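Side-chain contacts in protein tyrosine phosphatase PRL-1 (PDB 3S4O), which dephosphorylates phosphotyrosine in proteins and may act as a virulence factor that supports survival of the parasite inside host macrophages: residues A85-D88 with S89-L93; G135-A139 with L140-A144; K41-H45 with R46-H50. One frame throughout, in Å; residues are numbered along the deposited sequence.

Interaction 1: A85-D88 with S89-L93; sequences AVLD and SWLKL
L87 and L91, one helical turn apart, run side by side and point the same way, with CD1 of L87 lying 4.2 Å from CG of L91. In L91 the branch carbon CG stands beside the backbone N and anti to the carbonyl carbon (chi1 -62°). This setting brings CG of L91 to 3.4 Å from O of L87, so this leucine leans on the carbonyl of the residue whose methyl it touches. That same carbonyl oxygen accepts the N-H of L91 at 2.9 Å from N to O, a bond close to straight at 168°.

Behind the side chains runs the usual i to i+4 ladder of an alpha-helix: S89 N bonds to A85 O, W90 N to V86 O and K92 N to D88 O. On the solvent side the first carbonyl of the series has a further partner. A water donates to A85 O and is also hydrogen-bonded to S89 OG, each at 2.5 Å from the water oxygen, and so bridges the hydroxyl to the carbonyl one turn back. Both distances are short for such bonds, and the position of the water is probably only approximate. The charged D88 and K92 lie on exposed surface, in contrast to the buried leucines and W90.

W90 leaves the helix in another direction: CG is anti to the backbone N (chi1 -179°), which carries the indole away from residues 85-88, and its NE1 donates to L126 O. Helix 84-103 is thereby packed on helix 122-133, where L87 and W90 both touch L129 and W90 also touches A130. L91 reaches E133 and, with L87, Y165 near the C-terminus, while the indole of W90 rests on V52, I112 and V114 of the central strands 48-53 and 111-115.

Interaction 2: G135-A139 with L140-A144; sequences GNVSA and LDAIA
V137 lays its CG1 methyl against the start of the following helix, 3.5 Å from CB of D141 and 4.3 Å from CB of A142. The torsion chi1 of 180°, with CG1 anti to the backbone N, turns this methyl toward the helix, and the valine and aspartate side chains cross at a slant. Next to it S138 occupies the N-cap position. Its OG sits between the backbone N and the carbonyl carbon (chi1 76°) and accepts the N-H of D141 at 3.2 Å from N to OG. The hydroxyl in turn donates to OD2 of D141, a weak bond of 3.0 Å from OG. A water gives a second link between the two residues, accepting from S138 N and donating to D141 OD2. Further along, A142 N bonds to S138 O and I143 N to A139 O, the first rungs of helix 139-149. A139 touches T163 of helix 156-164, and I143 touches M159 and I162 of the same helix.

The pattern thus resembles a capping box whose second direct bond is replaced by water, and a carboxylate at this end, where the N-H groups point outward, would probably be favoured by the helix dipole.

Interaction 3: K41-H45 with R46-H50; sequences KELQH and RGVRH
A Schellman motif ends helix 36-44 and turns the chain into strand 48-53, with G47, at positive phi (67°), as its C-prime residue. The two bonds that define it are V48 N to L43 O, 3.0 Å from N to O, and G47 N to Q44 O, also 3.0 Å from N to O. The latter closes a type I turn from Q44 to G47. L43 O has two donors, since R46 N reaches it as well, at 3.1 Å from N to O; R46 N and V48 N approach from opposite faces of the carbonyl plane.

Over this frame R46 folds back along the last turn of the helix. Its chain is extended from CG to NE, and NH1 holds two oxygens of E42: the backbone O at 2.9 Å from NH1, and OE1 at 3.0 Å from NH1 in a salt bridge. Both acceptors lie near the guanidinium plane, but OE1 is met from above the carboxylate plane, and the two flat groups stand 71° apart. A bend in E42 at chi2 (-50°) curls the carboxylate back to this position. The arginine therefore ties a side chain and a main-chain carbonyl of the closing turn together, and its charge probably helps to offset the partial negative charge at the helix C-terminus.

On the buried side, L43 and V48 meet across the hydrophobic closure of the motif, CD2 of L43 being 4.0 Å from CG2 of V48.

Around the turn, L43 packs on L28 and both R46 and V48 on L26, all of strand 21-28, while M5 touches E42 and L43. V48 also touches T111 of strand 111-115, so the helix end is set against the sheet where strand 48-53 begins.

All three contacts are local, yet they sit at different points of one phosphatase domain: interaction 1 in an early part of helix 84-103, interaction 2 at the start of helix 139-149 and interaction 3 at the end of helix 36-44. Interactions 1 and 3 touch directly, L93 CD1 packing 3.4 Å from H50 CE1, although their centres are about 21 Å apart. Interactions 2 and 3 lie on opposite sides of the chain's centre, about 26 Å between centres. Interaction 1 comes nearest the catalytic pocket: the V86 side chain is about 10 Å from that of C116, the predicted phosphocysteine nucleophile, and about 12 Å from the bound thiosulfate. The I143 side chain is about 13 Å from that ligand.

Interaction 1: A85-D88 with S89-L93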
loop_
_atom_site.group_PDB
_atom_site.type_symbol
_atom_site.label_atom_id
_atom_site.label_comp_id
_atom_site.label_asym_id
_atom_site.label_seq_id
_atom_site.Cartn_x
_atom_site.Cartn_y
_atom_site.Cartn_z
ATOM N N ALA A 85 -11.847 4.304 9.782
ATOM C CA ALA A 85 -12.385 4.546 8.421
ATOM C C ALA A 85 -11.377 4.167 7.316
ATOM O O ALA A 85 -11.719 3.490 6.352
ATOM C CB ALA A 85 -12.827 6.005 8.273
ATOM N N VAL A 86 -10.127 4.585 7.473
ATOM C CA VAL A 86 -9.079 4.253 6.485
ATOM C C VAL A 86 -8.838 2.755 6.429
ATOM O O VAL A 86 -8.684 2.180 5.348
ATOM C CB VAL A 86 -7.733 4.932 6.794
ATOM C CG1 VAL A 86 -6.617 4.374 5.897
ATOM C CG2 VAL A 86 -7.867 6.437 6.637
ATOM N N LEU A 87 -8.794 2.139 7.605
ATOM C CA LEU A 87 -8.523 0.714 7.721
ATOM C C LEU A 87 -9.601 -0.102 7.027
ATOM O O LEU A 87 -9.300 -1.031 6.272
ATOM C CB LEU A 87 -8.471 0.316 9.201
ATOM C CG LEU A 87 -8.403 -1.187 9.486
ATOM C CD1 LEU A 87 -7.107 -1.740 8.953
ATOM C CD2 LEU A 87 -8.558 -1.492 10.972
ATOM N N ASP A 88 -10.853 0.233 7.312
ATOM C CA ASP A 88 -11.990 -0.462 6.702
ATOM C C ASP A 88 -12.009 -0.272 5.186
ATOM O O ASP A 88 -12.327 -1.198 4.455
ATOM C CB ASP A 88 -13.312 -0.025 7.341
ATOM C CG ASP A 88 -13.486 -0.579 8.760
ATOM O OD1 ASP A 88 -12.784 -1.562 9.121
ATOM O OD2 ASP A 88 -14.320 -0.033 9.526
ATOM N N SER A 89 -11.643 0.921 4.727
ATOM C CA SER A 89 -11.608 1.207 3.286
ATOM C C SER A 89 -10.503 0.406 2.597
ATOM O O SER A 89 -10.665 -0.044 1.479
ATOM C CB SER A 89 -11.402 2.705 3.038
ATOM O OG SER A 89 -12.616 3.439 3.196
ATOM N N TRP A 90 -9.386 0.253 3.303
ATOM C CA TRP A 90 -8.207 -0.479 2.837
ATOM C C TRP A 90 -8.522 -1.943 2.710
ATOM O O TRP A 90 -8.270 -2.544 1.666
ATOM C CB TRP A 90 -7.053 -0.258 3.823
ATOM C CG TRP A 90 -5.696 -0.897 3.559
ATOM C CD1 TRP A 90 -4.957 -1.606 4.459
ATOM C CD2 TRP A 90 -4.875 -0.787 2.381
ATOM N NE1 TRP A 90 -3.761 -1.984 3.904
ATOM C CE2 TRP A 90 -3.688 -1.494 2.628
ATOM C CE3 TRP A 90 -5.036 -0.174 1.143
ATOM C CZ2 TRP A 90 -2.667 -1.598 1.684
ATOM C CZ3 TRP A 90 -4.020 -0.296 0.196
ATOM C CH2 TRP A 90 -2.853 -0.992 0.478
ATOM N N LEU A 91 -9.111 -2.513 3.756
ATOM C CA LEU A 91 -9.489 -3.919 3.728
ATOM C C LEU A 91 -10.567 -4.177 2.671
ATOM O O LEU A 91 -10.559 -5.223 2.011
ATOM C CB LEU A 91 -9.980 -4.402 5.102
ATOM C CG LEU A 91 -9.021 -4.371 6.299
ATOM C CD1 LEU A 91 -9.816 -4.666 7.603
ATOM C CD2 LEU A 91 -7.884 -5.343 6.140
ATOM N N LYS A 92 -11.482 -3.223 2.503
ATOM C CA LYS A 92 -12.543 -3.361 1.494
ATOM C C LYS A 92 -11.936 -3.468 0.091
ATOM O O LYS A 92 -12.319 -4.332 -0.697
ATOM C CB LYS A 92 -13.535 -2.187 1.535
ATOM C CG LYS A 92 -14.627 -2.254 0.442
ATOM C CD LYS A 92 -15.625 -3.379 0.697
ATOM C CE LYS A 92 -16.767 -3.378 -0.298
ATOM N NZ LYS A 92 -18.000 -4.036 0.241
ATOM N N LEU A 93 -10.991 -2.575 -0.194
ATOM C CA LEU A 93 -10.265 -2.563 -1.467
ATOM C C LEU A 93 -9.499 -3.876 -1.695
ATOM O O LEU A 93 -9.520 -4.441 -2.775
ATOM C CB LEU A 93 -9.282 -1.383 -1.506
ATOM C CG LEU A 93 -8.270 -1.309 -2.656
ATOM C CD1 LEU A 93 -8.954 -1.080 -4.001
ATOM C CD2 LEU A 93 -7.247 -0.226 -2.399
HETATM O O HOH W 1 -13.986 3.512 5.291
#

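Interaction 2: G135-A139 with L140-A144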
loop_
_atom_site.group_PDB
_atom_site.type_symbol
_atom_site.label_atom_id
_atom_site.label_comp_id
_atom_site.label_asym_id
_atom_site.label_seq_id
_atom_site.Cartn_x
_atom_site.Cartn_y
_atom_site.Cartn_z
ATOM N N GLY A 135 -1.464 -11.975 4.473
ATOM C CA GLY A 135 -0.280 -12.830 4.474
ATOM C C GLY A 135 -0.162 -13.695 5.714
ATOM O O GLY A 135 0.634 -14.625 5.745
ATOM N N ASN A 136 -0.976 -13.390 6.724
ATOM C CA ASN A 136 -0.937 -14.047 8.045
ATOM C C ASN A 136 0.447 -14.018 8.693
ATOM O O ASN A 136 0.819 -14.904 9.448
ATOM C CB ASN A 136 -1.498 -15.474 7.978
ATOM C CG ASN A 136 -3.030 -15.499 7.896
ATOM O OD1 ASN A 136 -3.697 -14.498 8.172
ATOM N ND2 ASN A 136 -3.586 -16.644 7.505
ATOM N N VAL A 137 1.186 -12.959 8.390
ATOM C CA VAL A 137 2.486 -12.702 8.986
ATOM C C VAL A 137 2.268 -12.012 10.331
ATOM O O VAL A 137 1.403 -11.143 10.463
ATOM C CB VAL A 137 3.339 -11.779 8.077
ATOM C CG1 VAL A 137 4.707 -11.502 8.709
ATOM C CG2 VAL A 137 3.507 -12.401 6.687
ATOM N N SER A 138 3.042 -12.406 11.331
ATOM C CA SER A 138 2.978 -11.745 12.629
ATOM C C SER A 138 3.377 -10.277 12.518
ATOM O O SER A 138 4.209 -9.904 11.680
ATOM C CB SER A 138 3.901 -12.421 13.650
ATOM O OG SER A 138 5.255 -12.070 13.405
ATOM N N ALA A 139 2.800 -9.461 13.392
ATOM C CA ALA A 139 3.059 -8.032 13.394
ATOM C C ALA A 139 4.556 -7.736 13.435
ATOM O O ALA A 139 5.052 -6.926 12.648
ATOM C CB ALA A 139 2.346 -7.361 14.557
ATOM N N LEU A 140 5.280 -8.403 14.329
ATOM C CA LEU A 140 6.723 -8.163 14.476
ATOM C C LEU A 140 7.517 -8.525 13.216
ATOM O O LEU A 140 8.502 -7.862 12.894
ATOM C CB LEU A 140 7.288 -8.928 15.672
ATOM C CG LEU A 140 6.960 -8.371 17.071
ATOM C CD1 LEU A 140 7.724 -9.188 18.122
ATOM C CD2 LEU A 140 7.232 -6.850 17.218
ATOM N N ASP A 141 7.087 -9.571 12.514
ATOM C CA ASP A 141 7.745 -9.985 11.272
ATOM C C ASP A 141 7.377 -9.057 10.101
ATOM O O ASP A 141 8.175 -8.873 9.180
ATOM C CB ASP A 141 7.388 -11.431 10.892
ATOM C CG ASP A 141 8.013 -12.479 11.819
ATOM O OD1 ASP A 141 9.083 -12.232 12.421
ATOM O OD2 ASP A 141 7.419 -13.577 11.931
ATOM N N ALA A 142 6.169 -8.494 10.119
ATOM C CA ALA A 142 5.763 -7.569 9.062
ATOM C C ALA A 142 6.571 -6.290 9.161
ATOM O O ALA A 142 6.938 -5.699 8.143
ATOM C CB ALA A 142 4.281 -7.262 9.140
ATOM N N ILE A 143 6.839 -5.866 10.394
ATOM C CA ILE A 143 7.599 -4.642 10.654
ATOM C C ILE A 143 9.051 -4.834 10.226
ATOM O O ILE A 143 9.629 -3.985 9.551
ATOM C CB ILE A 143 7.556 -4.239 12.151
ATOM C CG1 ILE A 143 6.147 -3.804 12.559
ATOM C CG2 ILE A 143 8.504 -3.086 12.428
ATOM C CD1 ILE A 143 5.967 -3.671 14.079
ATOM N N ALA A 144 9.631 -5.959 10.618
ATOM C CA ALA A 144 11.005 -6.280 10.262
ATOM C C ALA A 144 11.165 -6.333 8.741
ATOM O O ALA A 144 12.154 -5.841 8.200
ATOM C CB ALA A 144 11.421 -7.616 10.881
HETATM O O HOH W 2 5.353 -14.245 10.388
#

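Interaction 3: K41-H45 with R46-H50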
loop_
_atom_site.group_PDB
_atom_site.type_symbol
_atom_site.label_atom_id
_atom_site.label_comp_id
_atom_site.label_asym_id
_atom_site.label_seq_id
_atom_site.Cartn_x
_atom_site.Cartn_y
_atom_site.Cartn_z
ATOM N N LYS A 41 3.698 7.600 -15.787
ATOM C CA LYS A 41 4.299 6.629 -16.714
ATOM C C LYS A 41 4.984 5.504 -15.940
ATOM O O LYS A 41 4.838 4.328 -16.270
ATOM C CB LYS A 41 5.309 7.299 -17.657
ATOM C CG LYS A 41 4.806 7.424 -19.092
ATOM C CD LYS A 41 5.923 7.714 -20.094
ATOM C CE LYS A 41 5.349 7.907 -21.508
ATOM N NZ LYS A 41 6.223 8.747 -22.389
ATOM N N GLU A 42 5.725 5.885 -14.904
ATOM C CA GLU A 42 6.480 4.922 -14.095
ATOM C C GLU A 42 5.543 4.010 -13.292
ATOM O O GLU A 42 5.865 2.855 -13.036
ATOM C CB GLU A 42 7.487 5.632 -13.164
ATOM C CG GLU A 42 8.767 6.178 -13.863
ATOM C CD GLU A 42 9.472 5.149 -14.757
ATOM O OE1 GLU A 42 10.246 4.321 -14.228
ATOM O OE2 GLU A 42 9.250 5.169 -15.993
ATOM N N LEU A 43 4.382 4.528 -12.909
ATOM C CA LEU A 43 3.356 3.705 -12.269
ATOM C C LEU A 43 2.758 2.721 -13.298
ATOM O O LEU A 43 2.578 1.543 -13.006
ATOM C CB LEU A 43 2.238 4.561 -11.657
ATOM C CG LEU A 43 2.535 5.480 -10.463
ATOM C CD1 LEU A 43 1.257 6.199 -10.085
ATOM C CD2 LEU A 43 3.099 4.733 -9.279
ATOM N N GLN A 44 2.451 3.221 -14.489
ATOM C CA GLN A 44 1.899 2.388 -15.561
ATOM C C GLN A 44 2.882 1.282 -15.960
ATOM O O GLN A 44 2.487 0.148 -16.198
ATOM C CB GLN A 44 1.586 3.226 -16.800
ATOM C CG GLN A 44 0.323 4.070 -16.718
ATOM C CD GLN A 44 0.122 4.882 -17.988
ATOM O OE1 GLN A 44 1.073 5.171 -18.714
ATOM N NE2 GLN A 44 -1.124 5.236 -18.272
ATOM N N HIS A 45 4.162 1.640 -16.013
ATOM C CA HIS A 45 5.248 0.710 -16.370
ATOM C C HIS A 45 5.484 -0.374 -15.325
ATOM O O HIS A 45 6.162 -1.354 -15.600
ATOM C CB HIS A 45 6.558 1.474 -16.576
ATOM C CG HIS A 45 6.682 2.085 -17.938
ATOM N ND1 HIS A 45 7.889 2.212 -18.592
ATOM C CD2 HIS A 45 5.747 2.601 -18.771
ATOM C CE1 HIS A 45 7.691 2.784 -19.767
ATOM N NE2 HIS A 45 6.398 3.034 -19.897
ATOM N N ARG A 46 4.952 -0.176 -14.123
ATOM C CA ARG A 46 5.027 -1.179 -13.048
ATOM C C ARG A 46 3.657 -1.812 -12.796
ATOM O O ARG A 46 3.438 -2.462 -11.769
ATOM C CB ARG A 46 5.568 -0.539 -11.771
ATOM C CG ARG A 46 7.046 -0.306 -11.827
ATOM C CD ARG A 46 7.489 0.603 -10.713
ATOM N NE ARG A 46 8.912 0.914 -10.809
ATOM C CZ ARG A 46 9.448 1.717 -11.726
ATOM N NH1 ARG A 46 8.685 2.327 -12.636
ATOM N NH2 ARG A 46 10.762 1.912 -11.734
ATOM N N GLY A 47 2.736 -1.592 -13.729
ATOM C CA GLY A 47 1.437 -2.217 -13.696
ATOM C C GLY A 47 0.516 -1.796 -12.575
ATOM O O GLY A 47 -0.406 -2.534 -12.227
ATOM N N VAL A 48 0.719 -0.594 -12.038
ATOM C CA VAL A 48 -0.068 -0.155 -10.897
ATOM C C VAL A 48 -1.548 -0.033 -11.236
ATOM O O VAL A 48 -1.933 0.638 -12.181
ATOM C CB VAL A 48 0.442 1.170 -10.288
ATOM C CG1 VAL A 48 -0.533 1.652 -9.216
ATOM C CG2 VAL A 48 1.853 0.965 -9.698
ATOM N N ARG A 49 -2.365 -0.672 -10.412
ATOM C CA ARG A 49 -3.812 -0.703 -10.577
ATOM C C ARG A 49 -4.468 0.363 -9.689
ATOM O O ARG A 49 -5.401 1.056 -10.097
ATOM C CB ARG A 49 -4.319 -2.121 -10.221
ATOM C CG ARG A 49 -5.828 -2.346 -10.334
ATOM C CD ARG A 49 -6.327 -2.351 -11.781
ATOM N NE ARG A 49 -6.574 -1.001 -12.289
ATOM C CZ ARG A 49 -7.665 -0.270 -12.039
ATOM N NH1 ARG A 49 -8.666 -0.748 -11.298
ATOM N NH2 ARG A 49 -7.766 0.953 -12.552
ATOM N N HIS A 50 -3.966 0.459 -8.465
ATOM C CA HIS A 50 -4.527 1.328 -7.430
ATOM C C HIS A 50 -3.420 2.191 -6.821
ATOM O O HIS A 50 -2.339 1.699 -6.532
ATOM C CB HIS A 50 -5.160 0.487 -6.315
ATOM C CG HIS A 50 -6.390 -0.251 -6.736
ATOM N ND1 HIS A 50 -7.595 0.383 -6.964
ATOM C CD2 HIS A 50 -6.606 -1.568 -6.973
ATOM C CE1 HIS A 50 -8.497 -0.508 -7.341
ATOM N NE2 HIS A 50 -7.923 -1.702 -7.352
#